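Local coordinates for putative sugar binding protein (PDB 3KNZ) that probably binds a sugar derivative through two similar sugar-isomerase (SIS) folds, as in the isomerase domains of glucosamine-6-phosphate synthase, at residues A[28-33]-A[147-152]; A[63-68]-A[80-85]; A[70-75]-A[167-172]; A[91-96]-A[123-128]. One frame throughout, in Å; residues are numbered along the deposited sequence.

Contact 1: residues A[28-33]-A[147-152]; sequences LEMLTQ and TVPCGE
Met30 and Pro149 carry the apolar part of this small contact, meeting roughly at right angles. The selenomethionine chain first runs straight out from the helix and then folds at its last torsion (chi3 60°), which brings Met30 CE against the pyrrolidine ring, 3.8 Å from Pro149 CG and 3.9 Å from Pro149 CD. A long, flexible side chain suits the place, because it can bend its end onto a rigid ring. The proline suits its side too: it is the centre of an inverse gamma turn, and its ring already restricts phi to the range that turn needs.

The polar neighbour is Gln33. Its extended chain lays Gln33 OE1 beside the same ring, 3.6 Å from Pro149 CG, a van der Waals approach to a carbon. Within 28-33, Glu29 O takes two bonds from the same face of its carbonyl plane: Thr32 OG1, at 3.0 Å from Glu29 O, adds a second bond to the one from the backbone N of Thr32.

Arg35 lies against both Met30 and Pro149. Helix 161-179 backs the contact, with Leu167 against Met30 and Asn168 against Pro149, while helix 185-215 packs on Leu28 and Leu31; the loop 147-152 itself follows strand 144-145.

Contact 2: residues A[63-68]-A[80-85]; sequences HGALTA and VDVCWP
Val82 packs against the face of helix 59-76 formed by Ala65 and Leu66, and all the contacts between the side chains are apolar. Val82 CG1 does most of the touching, lying 3.6 Å from Ala65 CB and 3.8 Å from Leu66 CD2. This branch stands anti to the backbone N of Val82 (chi1 179°), which turns CG1 to the Ala65 and Leu66 side chains and sets CG2 over the backbone of Ala65. Leu66 meets the valine at a slant, its CB leaving the helix to one side and its CD2 methyl coming back to Val82.

A second kind of approach is to the backbone: Val82 CG2 rests 3.7 Å from Ala65 O, a methyl against a helix carbonyl. Ala65 is small enough to let the strand come close, with its CA 6.3 Å from that of Val82, and beta-branched valine suits an extended strand.

The arrangement is a beta-alpha-beta crossover, strand 52-56, helix 59-76, strand 80-83, with Ala65 also touching Leu55 on the neighbouring strand. Leu66 reaches Met87 of the second subunit as well. Since methyl groups have little directional preference, the chemistry implies that helix and strand are held by the fit of apolar surfaces, while backbone bonds of Asp81 and Cys83 tie the strand to strand 52-56.

Contact 3: residues A[70-75]-A[167-172]; sequences TFMQRW and LNLMLL
Leu169 O, a backbone carbonyl oxygen, is wrapped by the side chain of Met72, with Met72 SE at 3.6 Å and Met72 CE at 3.8 Å from it. These are packing contacts, and they come about because the selenomethionine bends twice: chi2 is at -140° and chi3 at 59°, which curls the chain back over the neighbouring helix. Met72 SE also meets Leu169 CD2 at 3.9 Å, the two side chains crossing at about a right angle, and the flexible selenoether chain of Met72 fits against the branched leucines Leu169 and Leu172.

This belongs to a pair of helices in the SIS domain, 59-76 and 161-179, whose local axes run nearly parallel (9°) and approach to 9.0 Å. Phe71 supplies the other half of the interface in a Met-aromatic contact: Met170 SE stands over one face of its ring, 4.5 Å from the centroid and shifted toward the rim, while Met170 CG presses on the ring atom Phe71 CD2. Trp75 CD1, one turn on in the same helix, lies over the centre of the opposite face, so the phenyl ring lies between the edge of the indole and the selenium. At the ring's edge, in its plane, sits Met170 O. Leu169 and Leu172 also pack on Met130 of strand 126-131.

Contact 4: residues A[91-96]-A[123-128]; sequences ETLARS and VGHITA
The imidazole of His125 meets Leu93 and Ser96 along its edge, where Leu93 O and Ser96 O lie near the ring plane. The methyl Leu93 CD2 instead lies above that plane, beyond the rim, 3.9 Å from His125 CD2. This is a helix-strand junction of the SIS alpha/beta fold: helix 90-95 is tied to the turn that leads from helix 111-122 into strand 126-131, and Gly124 ends the preceding helix in a Schellman motif, its positive phi (111°) being easy for a residue with no side chain.

One strong bond makes the tie. His125 NE2 donates to Leu93 O at 2.8 Å, almost straight (174°), and the donor sits in the carbonyl plane on a lone pair, with the acceptor lying in the plane of the ring. Histidine suits the position because its two nitrogens point to different partners: ND1 is bonded to the backbone N of Ala99, where it would act as the acceptor, consistent with the proton being on NE2. The ring's rotation is thereby fixed from two sides.

Packing contacts surround the bond. Val123 CG1 touches Leu93 O at 3.8 Å, next to the histidine donor, and Leu93 also packs on Arg119 and Ala120 of helix 111-122. Helix 90-95 also meets the second subunit, where Thr92 OG1 hydrogen-bonds Gln73 OE1 of that chain. With OG anti to the backbone N (chi1 179°), Ser96, the first residue past the helix, turns its hydroxyl toward the imidazole, Ser96 OG standing 4.1 Å from His125 CE1.

Contacts 2 and 3 share helix 59-76 and have centres 11 Å apart; one packs that helix on strand 80-83, the other on helix 161-179, and Ala68 touches Leu169 between them. Contacts 1 and 3, centres 16 Å apart, meet where Met30 and Pro149 rest on helix 161-179, so the three form a chain of packing from helix 15-32 to the edge of the first parallel sheet. Contact 4, its centre 16 Å from that of contact 2 and 21 Å from that of contact 3, lies where helix 90-95 meets the start of strand 126-131 of the same sheet. It follows contact 2 in sequence, both falling between the halves of contact 1. Contacts 2, 3 and 4 all border the second subunit, linking this SIS domain's packing to the dimer.

Contact 1: residues A[28-33]-A[147-152]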
loop_
_atom_site.group_PDB
_atom_site.type_symbol
_atom_site.label_atom_id
_atom_site.label_comp_id
_atom_site.label_asym_id
_atom_site.label_seq_id
_atom_site.Cartn_x
_atom_site.Cartn_y
_atom_site.Cartn_z
ATOM N N LEU A 28 -23.723 12.565 -13.958
ATOM C CA LEU A 28 -24.281 12.652 -15.304
ATOM C C LEU A 28 -23.842 13.953 -15.971
ATOM O O LEU A 28 -23.453 13.959 -17.139
ATOM C CB LEU A 28 -25.811 12.553 -15.260
ATOM C CG LEU A 28 -26.407 11.162 -14.996
ATOM C CD1 LEU A 28 -27.833 11.257 -14.477
ATOM C CD2 LEU A 28 -26.330 10.277 -16.246
ATOM N N GLU A 29 -23.900 15.050 -15.225
ATOM C CA GLU A 29 -23.471 16.352 -15.737
ATOM C C GLU A 29 -22.033 16.314 -16.243
ATOM O O GLU A 29 -21.722 16.892 -17.279
ATOM C CB GLU A 29 -23.604 17.422 -14.651
ATOM C CG GLU A 29 -25.045 17.793 -14.334
ATOM C CD GLU A 29 -25.193 18.554 -13.026
ATOM O OE1 GLU A 29 -24.230 18.562 -12.228
ATOM O OE2 GLU A 29 -26.285 19.118 -12.787
HETATM N N MSE A 30 -21.156 15.627 -15.518
HETATM C CA MSE A 30 -19.747 15.558 -15.900
HETATM C C MSE A 30 -19.532 14.904 -17.258
HETATM O O MSE A 30 -18.575 15.241 -17.953
HETATM C CB MSE A 30 -18.926 14.832 -14.833
HETATM C CG MSE A 30 -18.745 15.635 -13.564
HETATM SE SE MSE A 30 -17.607 14.735 -12.293
HETATM C CE MSE A 30 -15.969 14.603 -13.334
ATOM N N LEU A 31 -20.416 13.978 -17.629
ATOM C CA LEU A 31 -20.311 13.294 -18.918
ATOM C C LEU A 31 -20.542 14.222 -20.105
ATOM O O LEU A 31 -20.018 13.982 -21.189
ATOM C CB LEU A 31 -21.332 12.160 -19.018
ATOM C CG LEU A 31 -21.189 10.996 -18.048
ATOM C CD1 LEU A 31 -22.279 9.967 -18.326
ATOM C CD2 LEU A 31 -19.807 10.388 -18.185
ATOM N N THR A 32 -21.326 15.275 -19.906
ATOM C CA THR A 32 -21.669 16.181 -20.996
ATOM C C THR A 32 -20.813 17.454 -21.021
ATOM O O THR A 32 -20.987 18.293 -21.902
ATOM C CB THR A 32 -23.160 16.566 -20.916
ATOM O OG1 THR A 32 -23.381 17.409 -19.778
ATOM C CG2 THR A 32 -24.024 15.303 -20.796
ATOM N N GLN A 33 -19.892 17.595 -20.067
ATOM C CA GLN A 33 -19.017 18.771 -20.011
ATOM C C GLN A 33 -17.855 18.646 -20.992
ATOM O O GLN A 33 -17.267 17.570 -21.128
ATOM C CB GLN A 33 -18.430 18.955 -18.604
ATOM C CG GLN A 33 -19.431 19.297 -17.501
ATOM C CD GLN A 33 -18.784 19.362 -16.113
ATOM O OE1 GLN A 33 -17.582 19.144 -15.958
ATOM N NE2 GLN A 33 -19.586 19.665 -15.101
ATOM N N THR A 147 -8.723 20.221 -12.249
ATOM C CA THR A 147 -9.654 20.289 -11.135
ATOM C C THR A 147 -10.872 19.395 -11.310
ATOM O O THR A 147 -11.440 19.316 -12.392
ATOM C CB THR A 147 -10.166 21.736 -10.936
ATOM O OG1 THR A 147 -9.061 22.650 -10.934
ATOM C CG2 THR A 147 -10.954 21.865 -9.626
ATOM N N VAL A 148 -11.255 18.714 -10.231
ATOM C CA VAL A 148 -12.475 17.916 -10.209
ATOM C C VAL A 148 -13.614 18.941 -10.052
ATOM O O VAL A 148 -13.630 19.702 -9.078
ATOM C CB VAL A 148 -12.494 16.905 -9.027
ATOM C CG1 VAL A 148 -13.792 16.092 -9.025
ATOM C CG2 VAL A 148 -11.280 15.973 -9.083
ATOM N N PRO A 149 -14.548 18.983 -11.020
ATOM C CA PRO A 149 -15.652 19.955 -11.041
ATOM C C PRO A 149 -16.732 19.711 -9.989
ATOM O O PRO A 149 -17.762 19.102 -10.285
ATOM C CB PRO A 149 -16.230 19.796 -12.453
ATOM C CG PRO A 149 -15.887 18.410 -12.858
ATOM C CD PRO A 149 -14.594 18.067 -12.176
ATOM N N CYS A 150 -16.513 20.229 -8.784
ATOM C CA CYS A 150 -17.440 20.014 -7.676
ATOM C C CYS A 150 -18.323 21.202 -7.304
ATOM O O CYS A 150 -19.267 21.030 -6.544
ATOM C CB CYS A 150 -16.673 19.510 -6.456
ATOM S SG CYS A 150 -15.977 17.856 -6.725
ATOM N N GLY A 151 -18.024 22.398 -7.809
ATOM C CA GLY A 151 -18.891 23.561 -7.568
ATOM C C GLY A 151 -18.592 24.542 -6.439
ATOM O O GLY A 151 -18.657 25.754 -6.645
ATOM N N GLU A 152 -18.313 24.047 -5.237
ATOM C CA GLU A 152 -18.036 24.932 -4.097
ATOM C C GLU A 152 -16.983 24.339 -3.166
ATOM O O GLU A 152 -16.542 24.996 -2.220
ATOM C CB GLU A 152 -19.316 25.224 -3.300
ATOM C CG GLU A 152 -20.368 26.036 -4.041
ATOM C CD GLU A 152 -21.569 26.367 -3.169
#

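Contact 2: residues A[63-68]-A[80-85]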
loop_
_atom_site.group_PDB
_atom_site.type_symbol
_atom_site.label_atom_id
_atom_site.label_comp_id
_atom_site.label_asym_id
_atom_site.label_seq_id
_atom_site.Cartn_x
_atom_site.Cartn_y
_atom_site.Cartn_z
ATOM N N HIS A 63 -7.383 6.127 -2.823
ATOM C CA HIS A 63 -8.331 5.064 -3.159
ATOM C C HIS A 63 -8.935 5.289 -4.543
ATOM O O HIS A 63 -9.060 4.357 -5.329
ATOM C CB HIS A 63 -9.436 4.975 -2.121
ATOM C CG HIS A 63 -8.934 4.739 -0.734
ATOM N ND1 HIS A 63 -9.452 5.385 0.366
ATOM C CD2 HIS A 63 -7.929 3.954 -0.276
ATOM C CE1 HIS A 63 -8.815 4.976 1.449
ATOM N NE2 HIS A 63 -7.881 4.113 1.086
ATOM N N GLY A 64 -9.306 6.529 -4.832
ATOM C CA GLY A 64 -9.828 6.869 -6.138
ATOM C C GLY A 64 -8.848 6.465 -7.218
ATOM O O GLY A 64 -9.250 6.005 -8.292
ATOM N N ALA A 65 -7.561 6.646 -6.932
ATOM C CA ALA A 65 -6.496 6.257 -7.856
ATOM C C ALA A 65 -6.474 4.745 -8.015
ATOM O O ALA A 65 -6.395 4.231 -9.130
ATOM C CB ALA A 65 -5.140 6.755 -7.366
ATOM N N LEU A 66 -6.545 4.021 -6.905
ATOM C CA LEU A 66 -6.554 2.561 -6.982
ATOM C C LEU A 66 -7.722 2.080 -7.853
ATOM O O LEU A 66 -7.551 1.233 -8.740
ATOM C CB LEU A 66 -6.636 1.933 -5.584
ATOM C CG LEU A 66 -5.392 2.078 -4.693
ATOM C CD1 LEU A 66 -5.686 1.625 -3.267
ATOM C CD2 LEU A 66 -4.209 1.311 -5.286
ATOM N N THR A 67 -8.897 2.653 -7.606
ATOM C CA THR A 67 -10.125 2.288 -8.309
ATOM C C THR A 67 -10.070 2.503 -9.834
ATOM O O THR A 67 -10.597 1.689 -10.596
ATOM C CB THR A 67 -11.328 3.044 -7.682
ATOM O OG1 THR A 67 -11.563 2.537 -6.360
ATOM C CG2 THR A 67 -12.599 2.878 -8.511
ATOM N N ALA A 68 -9.412 3.574 -10.273
ATOM C CA ALA A 68 -9.317 3.900 -11.704
ATOM C C ALA A 68 -8.064 3.366 -12.421
ATOM O O ALA A 68 -7.950 3.487 -13.644
ATOM C CB ALA A 68 -9.404 5.435 -11.891
ATOM N N VAL A 80 0.509 2.517 -15.337
ATOM C CA VAL A 80 -0.029 3.468 -14.378
ATOM C C VAL A 80 0.318 3.063 -12.946
ATOM O O VAL A 80 -0.114 2.015 -12.468
ATOM C CB VAL A 80 -1.547 3.589 -14.493
ATOM C CG1 VAL A 80 -2.097 4.443 -13.328
ATOM C CG2 VAL A 80 -1.938 4.155 -15.863
ATOM N N ASP A 81 1.091 3.903 -12.266
ATOM C CA ASP A 81 1.482 3.651 -10.888
ATOM C C ASP A 81 0.541 4.365 -9.932
ATOM O O ASP A 81 0.033 5.440 -10.253
ATOM C CB ASP A 81 2.893 4.192 -10.633
ATOM C CG ASP A 81 3.957 3.517 -11.481
ATOM O OD1 ASP A 81 3.865 2.291 -11.704
ATOM O OD2 ASP A 81 4.910 4.215 -11.895
ATOM N N VAL A 82 0.300 3.765 -8.765
ATOM C CA VAL A 82 -0.472 4.420 -7.702
ATOM C C VAL A 82 0.309 4.296 -6.399
ATOM O O VAL A 82 0.545 3.190 -5.917
ATOM C CB VAL A 82 -1.850 3.807 -7.476
ATOM C CG1 VAL A 82 -2.538 4.540 -6.340
ATOM C CG2 VAL A 82 -2.693 3.863 -8.747
ATOM N N CYS A 83 0.705 5.424 -5.823
ATOM C CA CYS A 83 1.497 5.395 -4.602
ATOM C C CYS A 83 1.333 6.646 -3.758
ATOM O O CYS A 83 0.883 7.684 -4.244
ATOM C CB CYS A 83 2.965 5.299 -4.960
ATOM S SG CYS A 83 3.523 6.821 -5.698
ATOM N N TRP A 84 1.736 6.538 -2.494
ATOM C CA TRP A 84 1.695 7.661 -1.577
ATOM C C TRP A 84 2.850 8.597 -1.914
ATOM O O TRP A 84 3.907 8.147 -2.357
ATOM C CB TRP A 84 1.797 7.189 -0.129
ATOM C CG TRP A 84 0.768 6.191 0.220
ATOM C CD1 TRP A 84 -0.574 6.397 0.307
ATOM C CD2 TRP A 84 0.991 4.820 0.554
ATOM N NE1 TRP A 84 -1.209 5.231 0.656
ATOM C CE2 TRP A 84 -0.270 4.247 0.818
ATOM C CE3 TRP A 84 2.133 4.016 0.640
ATOM C CZ2 TRP A 84 -0.423 2.905 1.166
ATOM C CZ3 TRP A 84 1.981 2.688 0.990
ATOM C CH2 TRP A 84 0.709 2.144 1.248
ATOM N N PRO A 85 2.652 9.903 -1.696
ATOM C CA PRO A 85 3.663 10.898 -2.050
ATOM C C PRO A 85 5.084 10.623 -1.538
ATOM O O PRO A 85 6.043 10.868 -2.269
ATOM C CB PRO A 85 3.115 12.184 -1.430
ATOM C CG PRO A 85 1.642 11.964 -1.325
ATOM C CD PRO A 85 1.456 10.510 -1.082
#

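Contact 3: residues A[70-75]-A[167-172]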
loop_
_atom_site.group_PDB
_atom_site.type_symbol
_atom_site.label_atom_id
_atom_site.label_comp_id
_atom_site.label_asym_id
_atom_site.label_seq_id
_atom_site.Cartn_x
_atom_site.Cartn_y
_atom_site.Cartn_z
ATOM N N THR A 70 -6.763 0.401 -13.496
ATOM C CA THR A 70 -6.963 -0.467 -14.661
ATOM C C THR A 70 -7.533 0.267 -15.867
ATOM O O THR A 70 -7.031 0.133 -16.972
ATOM C CB THR A 70 -7.912 -1.620 -14.333
ATOM O OG1 THR A 70 -7.347 -2.403 -13.279
ATOM C CG2 THR A 70 -8.139 -2.496 -15.558
ATOM N N PHE A 71 -8.592 1.035 -15.643
ATOM C CA PHE A 71 -9.251 1.762 -16.714
ATOM C C PHE A 71 -8.262 2.706 -17.365
ATOM O O PHE A 71 -8.239 2.842 -18.584
ATOM C CB PHE A 71 -10.456 2.543 -16.173
ATOM C CG PHE A 71 -11.339 3.112 -17.247
ATOM C CD1 PHE A 71 -12.256 2.304 -17.899
ATOM C CD2 PHE A 71 -11.253 4.443 -17.604
ATOM C CE1 PHE A 71 -13.067 2.804 -18.882
ATOM C CE2 PHE A 71 -12.062 4.954 -18.594
ATOM C CZ PHE A 71 -12.970 4.132 -19.236
HETATM N N MSE A 72 -7.428 3.342 -16.553
HETATM C CA MSE A 72 -6.442 4.266 -17.091
HETATM C C MSE A 72 -5.347 3.577 -17.885
HETATM O O MSE A 72 -4.933 4.084 -18.928
HETATM C CB MSE A 72 -5.805 5.095 -15.992
HETATM C CG MSE A 72 -6.771 6.022 -15.307
HETATM SE SE MSE A 72 -5.878 7.714 -14.977
HETATM C CE MSE A 72 -5.442 8.152 -16.815
ATOM N N GLN A 73 -4.865 2.442 -17.389
ATOM C CA GLN A 73 -3.830 1.697 -18.098
ATOM C C GLN A 73 -4.293 1.361 -19.489
ATOM O O GLN A 73 -3.594 1.605 -20.462
ATOM C CB GLN A 73 -3.537 0.367 -17.423
ATOM C CG GLN A 73 -2.754 0.420 -16.158
ATOM C CD GLN A 73 -2.533 -0.968 -15.605
ATOM O OE1 GLN A 73 -1.401 -1.455 -15.561
ATOM N NE2 GLN A 73 -3.621 -1.637 -15.232
ATOM N N ARG A 74 -5.481 0.784 -19.562
ATOM C CA ARG A 74 -6.043 0.330 -20.821
ATOM C C ARG A 74 -6.162 1.447 -21.849
ATOM O O ARG A 74 -5.633 1.339 -22.955
ATOM C CB ARG A 74 -7.419 -0.292 -20.569
ATOM C CG ARG A 74 -8.040 -0.992 -21.767
ATOM C CD ARG A 74 -9.367 -1.597 -21.370
ATOM N NE ARG A 74 -9.189 -2.520 -20.259
ATOM C CZ ARG A 74 -10.141 -2.852 -19.394
ATOM N NH1 ARG A 74 -11.353 -2.314 -19.481
ATOM N NH2 ARG A 74 -9.876 -3.705 -18.412
ATOM N N TRP A 75 -6.827 2.531 -21.466
ATOM C CA TRP A 75 -7.102 3.614 -22.402
ATOM C C TRP A 75 -5.972 4.611 -22.620
ATOM O O TRP A 75 -5.960 5.313 -23.627
ATOM C CB TRP A 75 -8.410 4.302 -22.027
ATOM C CG TRP A 75 -9.568 3.375 -22.231
ATOM C CD1 TRP A 75 -10.361 2.821 -21.271
ATOM C CD2 TRP A 75 -10.023 2.840 -23.483
ATOM N NE1 TRP A 75 -11.301 2.000 -21.851
ATOM C CE2 TRP A 75 -11.113 1.996 -23.205
ATOM C CE3 TRP A 75 -9.625 3.013 -24.816
ATOM C CZ2 TRP A 75 -11.808 1.329 -24.204
ATOM C CZ3 TRP A 75 -10.313 2.346 -25.805
ATOM C CH2 TRP A 75 -11.391 1.514 -25.495
ATOM N N LEU A 167 -14.345 9.393 -11.602
ATOM C CA LEU A 167 -14.840 9.729 -12.938
ATOM C C LEU A 167 -13.879 10.682 -13.657
ATOM O O LEU A 167 -13.599 10.511 -14.846
ATOM C CB LEU A 167 -16.248 10.323 -12.879
ATOM C CG LEU A 167 -16.824 10.717 -14.243
ATOM C CD1 LEU A 167 -16.745 9.549 -15.221
ATOM C CD2 LEU A 167 -18.259 11.241 -14.114
ATOM N N ASN A 168 -13.372 11.670 -12.923
ATOM C CA ASN A 168 -12.416 12.638 -13.466
ATOM C C ASN A 168 -11.221 11.893 -14.076
ATOM O O ASN A 168 -10.863 12.122 -15.230
ATOM C CB ASN A 168 -11.943 13.600 -12.365
ATOM C CG ASN A 168 -11.507 14.947 -12.906
ATOM O OD1 ASN A 168 -12.239 15.585 -13.657
ATOM N ND2 ASN A 168 -10.333 15.405 -12.489
ATOM N N LEU A 169 -10.624 10.987 -13.303
ATOM C CA LEU A 169 -9.496 10.162 -13.772
ATOM C C LEU A 169 -9.828 9.347 -15.023
ATOM O O LEU A 169 -8.994 9.204 -15.919
ATOM C CB LEU A 169 -9.046 9.199 -12.671
ATOM C CG LEU A 169 -8.218 9.763 -11.522
ATOM C CD1 LEU A 169 -8.340 8.897 -10.282
ATOM C CD2 LEU A 169 -6.752 9.936 -11.938
HETATM N N MSE A 170 -11.038 8.795 -15.069
HETATM C CA MSE A 170 -11.478 7.988 -16.218
HETATM C C MSE A 170 -11.672 8.837 -17.472
HETATM O O MSE A 170 -11.384 8.389 -18.589
HETATM C CB MSE A 170 -12.757 7.216 -15.885
HETATM C CG MSE A 170 -12.539 6.066 -14.908
HETATM SE SE MSE A 170 -14.165 5.122 -14.501
HETATM C CE MSE A 170 -13.420 3.603 -13.540
ATOM N N LEU A 171 -12.158 10.064 -17.295
ATOM C CA LEU A 171 -12.325 10.967 -18.432
ATOM C C LEU A 171 -10.960 11.383 -18.993
ATOM O O LEU A 171 -10.816 11.586 -20.198
ATOM C CB LEU A 171 -13.159 12.194 -18.050
ATOM C CG LEU A 171 -14.613 11.893 -17.668
ATOM C CD1 LEU A 171 -15.318 13.192 -17.293
ATOM C CD2 LEU A 171 -15.360 11.139 -18.776
ATOM N N LEU A 172 -9.957 11.512 -18.129
ATOM C CA LEU A 172 -8.623 11.842 -18.615
ATOM C C LEU A 172 -8.143 10.722 -19.545
ATOM O O LEU A 172 -7.636 10.993 -20.635
ATOM C CB LEU A 172 -7.641 12.055 -17.460
ATOM C CG LEU A 172 -6.186 12.334 -17.864
ATOM C CD1 LEU A 172 -6.101 13.497 -18.841
ATOM C CD2 LEU A 172 -5.311 12.597 -16.643
#

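Contact 4: residues A[91-96]-A[123-128]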
loop_
_atom_site.group_PDB
_atom_site.type_symbol
_atom_site.label_atom_id
_atom_site.label_comp_id
_atom_site.label_asym_id
_atom_site.label_seq_id
_atom_site.Cartn_x
_atom_site.Cartn_y
_atom_site.Cartn_z
ATOM N N GLU A 91 15.301 9.827 -5.821
ATOM C CA GLU A 91 15.964 8.714 -6.473
ATOM C C GLU A 91 14.971 7.905 -7.321
ATOM O O GLU A 91 15.335 7.383 -8.371
ATOM C CB GLU A 91 16.701 7.872 -5.428
ATOM C CG GLU A 91 17.956 7.201 -5.950
ATOM C CD GLU A 91 19.005 7.039 -4.870
ATOM O OE1 GLU A 91 18.765 7.499 -3.736
ATOM O OE2 GLU A 91 20.077 6.473 -5.158
ATOM N N THR A 92 13.719 7.838 -6.879
ATOM C CA THR A 92 12.695 7.133 -7.634
ATOM C C THR A 92 12.314 7.936 -8.867
ATOM O O THR A 92 12.084 7.370 -9.927
ATOM C CB THR A 92 11.429 6.892 -6.810
ATOM O OG1 THR A 92 11.733 6.043 -5.696
ATOM C CG2 THR A 92 10.342 6.232 -7.675
ATOM N N LEU A 93 12.245 9.257 -8.719
ATOM C CA LEU A 93 11.919 10.154 -9.834
ATOM C C LEU A 93 13.077 10.259 -10.831
ATOM O O LEU A 93 12.868 10.569 -12.009
ATOM C CB LEU A 93 11.555 11.544 -9.309
ATOM C CG LEU A 93 10.230 11.636 -8.551
ATOM C CD1 LEU A 93 10.106 12.953 -7.813
ATOM C CD2 LEU A 93 9.077 11.445 -9.519
ATOM N N ALA A 94 14.296 10.014 -10.347
ATOM C CA ALA A 94 15.489 10.048 -11.196
ATOM C C ALA A 94 15.576 8.782 -12.060
ATOM O O ALA A 94 15.977 8.850 -13.212
ATOM C CB ALA A 94 16.746 10.206 -10.348
ATOM N N ARG A 95 15.187 7.639 -11.497
ATOM C CA ARG A 95 15.219 6.349 -12.202
ATOM C C ARG A 95 14.081 6.199 -13.201
ATOM O O ARG A 95 14.240 5.564 -14.241
ATOM C CB ARG A 95 15.078 5.205 -11.191
ATOM C CG ARG A 95 16.250 5.018 -10.243
ATOM C CD ARG A 95 17.238 3.981 -10.739
ATOM N NE ARG A 95 17.813 4.269 -12.050
ATOM C CZ ARG A 95 18.917 4.983 -12.244
ATOM N NH1 ARG A 95 19.559 5.524 -11.213
ATOM N NH2 ARG A 95 19.373 5.167 -13.475
ATOM N N SER A 96 12.928 6.767 -12.867
ATOM C CA SER A 96 11.731 6.626 -13.683
ATOM C C SER A 96 11.831 7.278 -15.053
ATOM O O SER A 96 12.524 8.286 -15.242
ATOM C CB SER A 96 10.533 7.218 -12.944
ATOM O OG SER A 96 9.341 7.118 -13.713
ATOM N N VAL A 123 12.801 17.507 -11.887
ATOM C CA VAL A 123 13.579 16.536 -12.641
ATOM C C VAL A 123 13.103 16.391 -14.096
ATOM O O VAL A 123 13.710 15.664 -14.880
ATOM C CB VAL A 123 13.589 15.182 -11.914
ATOM C CG1 VAL A 123 14.029 14.079 -12.830
ATOM C CG2 VAL A 123 14.493 15.264 -10.702
ATOM N N GLY A 124 12.030 17.087 -14.463
ATOM C CA GLY A 124 11.546 17.043 -15.839
ATOM C C GLY A 124 10.222 16.343 -16.107
ATOM O O GLY A 124 9.750 16.334 -17.240
ATOM N N HIS A 125 9.609 15.753 -15.087
ATOM C CA HIS A 125 8.326 15.085 -15.290
ATOM C C HIS A 125 7.219 16.129 -15.421
ATOM O O HIS A 125 7.302 17.202 -14.827
ATOM C CB HIS A 125 8.005 14.130 -14.135
ATOM C CG HIS A 125 9.021 13.051 -13.936
ATOM N ND1 HIS A 125 9.083 11.930 -14.735
ATOM C CD2 HIS A 125 10.009 12.914 -13.019
ATOM C CE1 HIS A 125 10.074 11.156 -14.329
ATOM N NE2 HIS A 125 10.653 11.731 -13.290
ATOM N N ILE A 126 6.196 15.821 -16.215
ATOM C CA ILE A 126 5.066 16.726 -16.369
ATOM C C ILE A 126 4.172 16.500 -15.160
ATOM O O ILE A 126 3.997 15.363 -14.733
ATOM C CB ILE A 126 4.238 16.468 -17.662
ATOM C CG1 ILE A 126 5.072 16.704 -18.923
ATOM C CG2 ILE A 126 2.997 17.367 -17.702
ATOM C CD1 ILE A 126 6.030 15.585 -19.247
ATOM N N THR A 127 3.616 17.572 -14.609
ATOM C CA THR A 127 2.737 17.447 -13.459
ATOM C C THR A 127 1.318 17.906 -13.767
ATOM O O THR A 127 1.098 18.735 -14.647
ATOM C CB THR A 127 3.249 18.264 -12.271
ATOM O OG1 THR A 127 3.389 19.637 -12.668
ATOM C CG2 THR A 127 4.584 17.718 -11.780
ATOM N N ALA A 128 0.363 17.351 -13.029
ATOM C CA ALA A 128 -1.044 17.711 -13.155
ATOM C C ALA A 128 -1.667 17.672 -11.772
ATOM O O ALA A 128 -1.193 16.961 -10.895
ATOM C CB ALA A 128 -1.765 16.753 -14.078
#